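Local coordinates for putative uncharacterized protein (Chaetomium thermophilum, PDB 5T8V) that probably helps load cohesin onto chromatin, this chain being the C-terminal, HEAT-repeat fragment of the loader Scc2, at residues V504-Q518 / A532-I544. Sequence-based numbering, arbitrary orientation.
Sequences VAWTGPYRATLEYLQ and AMTFIISEWGSKI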
loop_
_atom_site.group_PDB
_atom_site.type_symbol
_atom_site.label_atom_id
_atom_site.label_comp_id
_atom_site.label_asym_id
_atom_site.label_seq_id
_atom_site.Cartn_x
_atom_site.Cartn_y
_atom_site.Cartn_z
ATOM N N VAL A 504 31.119 -11.827 22.252
ATOM C CA VAL A 504 32.563 -11.637 22.180
ATOM C C VAL A 504 33.267 -12.752 22.944
ATOM O O VAL A 504 34.470 -12.666 23.215
ATOM C CB VAL A 504 32.965 -10.254 22.725
ATOM C CG1 VAL A 504 32.267 -9.152 21.939
ATOM C CG2 VAL A 504 32.644 -10.142 24.214
ATOM N N ALA A 505 32.527 -13.802 23.290
ATOM C CA ALA A 505 33.097 -14.901 24.054
ATOM C C ALA A 505 34.257 -15.539 23.298
ATOM O O ALA A 505 34.297 -15.551 22.064
ATOM C CB ALA A 505 32.027 -15.949 24.352
ATOM N N TRP A 506 35.208 -16.081 24.062
ATOM C CA TRP A 506 36.405 -16.669 23.470
ATOM C C TRP A 506 36.067 -17.844 22.563
ATOM O O TRP A 506 36.752 -18.067 21.558
ATOM C CB TRP A 506 37.361 -17.111 24.578
ATOM C CG TRP A 506 38.646 -17.675 24.080
ATOM C CD1 TRP A 506 39.156 -18.910 24.342
ATOM C CD2 TRP A 506 39.591 -17.023 23.225
ATOM N NE1 TRP A 506 40.363 -19.069 23.706
ATOM C CE2 TRP A 506 40.653 -17.923 23.013
ATOM C CE3 TRP A 506 39.642 -15.765 22.620
ATOM C CZ2 TRP A 506 41.753 -17.604 22.221
ATOM C CZ3 TRP A 506 40.732 -15.451 21.838
ATOM C CH2 TRP A 506 41.774 -16.365 21.643
ATOM N N THR A 507 35.027 -18.608 22.896
ATOM C CA THR A 507 34.602 -19.746 22.091
ATOM C C THR A 507 33.291 -19.474 21.366
ATOM O O THR A 507 32.573 -20.417 21.016
ATOM C CB THR A 507 34.464 -20.993 22.964
ATOM O OG1 THR A 507 33.418 -20.795 23.924
ATOM C CG2 THR A 507 35.766 -21.285 23.693
ATOM N N GLY A 508 32.969 -18.204 21.130
ATOM C CA GLY A 508 31.702 -17.827 20.556
ATOM C C GLY A 508 31.752 -17.651 19.049
ATOM O O GLY A 508 32.593 -18.239 18.360
ATOM N N PRO A 509 30.846 -16.827 18.509
ATOM C CA PRO A 509 30.743 -16.730 17.042
ATOM C C PRO A 509 31.969 -16.132 16.376
ATOM O O PRO A 509 32.373 -16.608 15.309
ATOM C CB PRO A 509 29.495 -15.859 16.839
ATOM C CG PRO A 509 29.349 -15.095 18.108
ATOM C CD PRO A 509 29.831 -16.005 19.189
ATOM N N TYR A 510 32.569 -15.090 16.957
ATOM C CA TYR A 510 33.777 -14.520 16.366
ATOM C C TYR A 510 34.863 -15.580 16.222
ATOM O O TYR A 510 35.475 -15.724 15.155
ATOM C CB TYR A 510 34.276 -13.353 17.217
ATOM C CG TYR A 510 33.502 -12.073 17.014
ATOM C CD1 TYR A 510 33.827 -11.203 15.984
ATOM C CD2 TYR A 510 32.448 -11.734 17.849
ATOM C CE1 TYR A 510 33.123 -10.034 15.791
ATOM C CE2 TYR A 510 31.738 -10.563 17.664
ATOM C CZ TYR A 510 32.081 -9.719 16.634
ATOM O OH TYR A 510 31.379 -8.556 16.444
ATOM N N ARG A 511 35.108 -16.338 17.292
ATOM C CA ARG A 511 36.087 -17.416 17.243
ATOM C C ARG A 511 35.790 -18.382 16.102
ATOM O O ARG A 511 36.681 -18.731 15.323
ATOM C CB ARG A 511 36.101 -18.161 18.577
ATOM C CG ARG A 511 37.189 -19.221 18.692
ATOM C CD ARG A 511 38.533 -18.618 19.060
ATOM N NE ARG A 511 39.153 -19.370 20.148
ATOM C CZ ARG A 511 39.998 -20.381 19.985
ATOM N NH1 ARG A 511 40.353 -20.776 18.770
ATOM N NH2 ARG A 511 40.494 -21.000 21.047
ATOM N N ALA A 512 34.538 -18.834 15.997
ATOM C CA ALA A 512 34.189 -19.821 14.979
ATOM C C ALA A 512 34.405 -19.264 13.578
ATOM O O ALA A 512 34.977 -19.935 12.710
ATOM C CB ALA A 512 32.741 -20.272 15.159
ATOM N N THR A 513 33.948 -18.032 13.338
ATOM C CA THR A 513 34.133 -17.417 12.029
ATOM C C THR A 513 35.612 -17.326 11.678
ATOM O O THR A 513 36.026 -17.688 10.569
ATOM C CB THR A 513 33.489 -16.030 12.007
ATOM O OG1 THR A 513 32.114 -16.132 12.393
ATOM C CG2 THR A 513 33.568 -15.421 10.616
ATOM N N LEU A 514 36.432 -16.857 12.621
ATOM C CA LEU A 514 37.853 -16.695 12.336
ATOM C C LEU A 514 38.535 -18.039 12.112
ATOM O O LEU A 514 39.424 -18.153 11.262
ATOM C CB LEU A 514 38.528 -15.926 13.469
ATOM C CG LEU A 514 38.288 -14.416 13.441
ATOM C CD1 LEU A 514 38.727 -13.777 14.751
ATOM C CD2 LEU A 514 39.024 -13.780 12.271
ATOM N N GLU A 515 38.141 -19.069 12.863
ATOM C CA GLU A 515 38.743 -20.384 12.673
ATOM C C GLU A 515 38.346 -20.976 11.326
ATOM O O GLU A 515 39.155 -21.646 10.673
ATOM C CB GLU A 515 38.337 -21.318 13.813
ATOM C CG GLU A 515 38.914 -20.924 15.167
ATOM C CD GLU A 515 40.419 -21.089 15.235
ATOM O OE1 GLU A 515 41.001 -21.677 14.298
ATOM O OE2 GLU A 515 41.023 -20.625 16.226
ATOM N N TYR A 516 37.109 -20.735 10.893
ATOM C CA TYR A 516 36.690 -21.174 9.568
ATOM C C TYR A 516 37.518 -20.489 8.488
ATOM O O TYR A 516 38.158 -21.150 7.657
ATOM C CB TYR A 516 35.199 -20.891 9.375
ATOM C CG TYR A 516 34.686 -21.226 7.995
ATOM C CD1 TYR A 516 34.472 -22.545 7.612
ATOM C CD2 TYR A 516 34.410 -20.224 7.075
ATOM C CE1 TYR A 516 34.001 -22.855 6.348
ATOM C CE2 TYR A 516 33.939 -20.525 5.808
ATOM C CZ TYR A 516 33.736 -21.841 5.451
ATOM O OH TYR A 516 33.267 -22.140 4.192
ATOM N N LEU A 517 37.525 -19.152 8.491
ATOM C CA LEU A 517 38.332 -18.422 7.519
ATOM C C LEU A 517 39.785 -18.873 7.557
ATOM O O LEU A 517 40.453 -18.909 6.518
ATOM C CB LEU A 517 38.241 -16.916 7.780
ATOM C CG LEU A 517 36.870 -16.261 7.609
ATOM C CD1 LEU A 517 36.969 -14.782 7.922
ATOM C CD2 LEU A 517 36.322 -16.465 6.206
ATOM N N GLN A 518 40.288 -19.227 8.741
ATOM C CA GLN A 518 41.656 -19.716 8.859
ATOM C C GLN A 518 41.825 -21.038 8.126
ATOM O O GLN A 518 42.738 -21.197 7.308
ATOM C CB GLN A 518 42.028 -19.870 10.333
ATOM C CG GLN A 518 43.480 -20.250 10.572
ATOM C CD GLN A 518 44.434 -19.116 10.260
ATOM O OE1 GLN A 518 44.609 -18.199 11.064
ATOM N NE2 GLN A 518 45.053 -19.167 9.085
ATOM N N ALA A 532 40.099 -10.101 5.237
ATOM C CA ALA A 532 38.837 -10.347 5.926
ATOM C C ALA A 532 39.081 -10.777 7.365
ATOM O O ALA A 532 38.372 -10.343 8.285
ATOM C CB ALA A 532 38.029 -11.408 5.180
ATOM N N MET A 533 40.096 -11.616 7.584
ATOM C CA MET A 533 40.385 -12.094 8.932
ATOM C C MET A 533 40.824 -10.953 9.843
ATOM O O MET A 533 40.301 -10.801 10.951
ATOM C CB MET A 533 41.449 -13.188 8.883
ATOM C CG MET A 533 40.867 -14.582 8.790
ATOM S SD MET A 533 42.097 -15.864 9.044
ATOM C CE MET A 533 42.807 -15.981 7.405
ATOM N N THR A 534 41.788 -10.140 9.404
ATOM C CA THR A 534 42.228 -9.031 10.248
ATOM C C THR A 534 41.077 -8.073 10.537
ATOM O O THR A 534 40.901 -7.621 11.678
ATOM C CB THR A 534 43.394 -8.289 9.592
ATOM O OG1 THR A 534 43.011 -7.829 8.290
ATOM C CG2 THR A 534 44.606 -9.194 9.470
ATOM N N PHE A 535 40.277 -7.761 9.516
ATOM C CA PHE A 535 39.103 -6.913 9.701
ATOM C C PHE A 535 38.199 -7.462 10.799
ATOM O O PHE A 535 37.841 -6.751 11.747
ATOM C CB PHE A 535 38.351 -6.810 8.372
ATOM C CG PHE A 535 37.267 -5.770 8.349
ATOM C CD1 PHE A 535 35.993 -6.067 8.794
ATOM C CD2 PHE A 535 37.515 -4.505 7.846
ATOM C CE1 PHE A 535 34.993 -5.117 8.755
ATOM C CE2 PHE A 535 36.521 -3.553 7.806
ATOM C CZ PHE A 535 35.258 -3.859 8.260
ATOM N N ILE A 536 37.828 -8.740 10.694
ATOM C CA ILE A 536 36.947 -9.335 11.696
ATOM C C ILE A 536 37.602 -9.312 13.071
ATOM O O ILE A 536 36.934 -9.090 14.086
ATOM C CB ILE A 536 36.548 -10.760 11.272
ATOM C CG1 ILE A 536 35.468 -10.686 10.191
ATOM C CG2 ILE A 536 36.043 -11.575 12.465
ATOM C CD1 ILE A 536 35.195 -11.994 9.495
ATOM N N ILE A 537 38.914 -9.542 13.133
ATOM C CA ILE A 537 39.613 -9.501 14.416
ATOM C C ILE A 537 39.457 -8.129 15.061
ATOM O O ILE A 537 39.191 -8.016 16.266
ATOM C CB ILE A 537 41.095 -9.875 14.223
ATOM C CG1 ILE A 537 41.225 -11.342 13.814
ATOM C CG2 ILE A 537 41.890 -9.639 15.507
ATOM C CD1 ILE A 537 42.600 -11.716 13.289
ATOM N N SER A 538 39.620 -7.064 14.273
ATOM C CA SER A 538 39.458 -5.725 14.828
ATOM C C SER A 538 38.017 -5.484 15.268
ATOM O O SER A 538 37.779 -4.878 16.320
ATOM C CB SER A 538 39.902 -4.674 13.810
ATOM O OG SER A 538 39.242 -4.844 12.571
ATOM N N GLU A 539 37.042 -5.959 14.488
ATOM C CA GLU A 539 35.650 -5.863 14.924
ATOM C C GLU A 539 35.447 -6.551 16.268
ATOM O O GLU A 539 34.748 -6.030 17.146
ATOM C CB GLU A 539 34.726 -6.476 13.873
ATOM C CG GLU A 539 34.496 -5.603 12.657
ATOM C CD GLU A 539 33.435 -6.167 11.735
ATOM O OE1 GLU A 539 33.095 -7.367 11.872
ATOM O OE2 GLU A 539 32.932 -5.411 10.877
ATOM N N TRP A 540 36.051 -7.726 16.442
ATOM C CA TRP A 540 35.944 -8.457 17.699
ATOM C C TRP A 540 36.514 -7.640 18.852
ATOM O O TRP A 540 35.864 -7.468 19.890
ATOM C CB TRP A 540 36.669 -9.797 17.567
ATOM C CG TRP A 540 36.441 -10.761 18.691
ATOM C CD1 TRP A 540 35.631 -10.590 19.775
ATOM C CD2 TRP A 540 37.038 -12.055 18.837
ATOM N NE1 TRP A 540 35.687 -11.699 20.587
ATOM C CE2 TRP A 540 36.544 -12.612 20.032
ATOM C CE3 TRP A 540 37.943 -12.795 18.072
ATOM C CZ2 TRP A 540 36.925 -13.874 20.478
ATOM C CZ3 TRP A 540 38.320 -14.047 18.518
ATOM C CH2 TRP A 540 37.812 -14.574 19.708
ATOM N N GLY A 541 37.733 -7.125 18.685
ATOM C CA GLY A 541 38.316 -6.298 19.733
ATOM C C GLY A 541 37.433 -5.121 20.100
ATOM O O GLY A 541 37.175 -4.857 21.280
ATOM N N SER A 542 36.951 -4.397 19.088
ATOM C CA SER A 542 36.108 -3.238 19.351
ATOM C C SER A 542 34.847 -3.631 20.103
ATOM O O SER A 542 34.412 -2.915 21.011
ATOM C CB SER A 542 35.749 -2.543 18.046
ATOM O OG SER A 542 34.900 -1.435 18.285
ATOM N N LYS A 543 34.240 -4.762 19.740
ATOM C CA LYS A 543 33.040 -5.192 20.448
ATOM C C LYS A 543 33.352 -5.583 21.885
ATOM O O LYS A 543 32.530 -5.353 22.777
ATOM C CB LYS A 543 32.374 -6.347 19.706
ATOM C CG LYS A 543 31.674 -5.924 18.420
ATOM C CD LYS A 543 30.456 -5.051 18.696
ATOM C CE LYS A 543 29.813 -4.558 17.412
ATOM N NZ LYS A 543 28.662 -3.648 17.687
ATOM N N ILE A 544 34.525 -6.167 22.131
ATOM C CA ILE A 544 34.957 -6.394 23.507
ATOM C C ILE A 544 34.974 -5.075 24.271
ATOM O O ILE A 544 34.400 -4.957 25.362
ATOM C CB ILE A 544 36.336 -7.080 23.527
ATOM C CG1 ILE A 544 36.219 -8.507 22.994
ATOM C CG2 ILE A 544 36.922 -7.098 24.940
ATOM C CD1 ILE A 544 37.533 -9.091 22.554
#
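One face of the W540 indole is taken by Y510, whose CB stands over the ring centre, 3.6 Å from the centroid of the five-membered ring, with the backbone N of R511 farther out toward the rim. The phenol follows as an offset stack, its plane turned only 10° from the indole, and W540 CA lies over a face of the Y510 ring. W540 reaches the link between helices 500-503 and 509-518 because chi1 (-170°) swings the indole away from its own backbone N. There, at the indole edge and in its plane, NE1 donates to V504 O at 3.1 Å; the N-H...O angle of 161° shows a nearly straight bond, although NE1 sits above the carbonyl plane. The six-membered rings of W506 and W540 have centroids 5.7 Å apart and barely overlap; W506 in turn has R568 in a cation-pi contact and Y583 edge-to-face. Farther along, the antiparallel helices interlock knobs-into-holes: L514 enters among M533, I536, I537 and W540, its CD1 3.6 Å from W540 CE3, and L517 CB meets M533 CG at 3.7 Å. A leucine in place of W540 would probably leave V504 O without this donor and Y510 without its stacking partner. Chemically, this is a largely apolar seam in which a single indole N-H ties the backbone at V504, just before the A505-G508 turn, to helix 532-544.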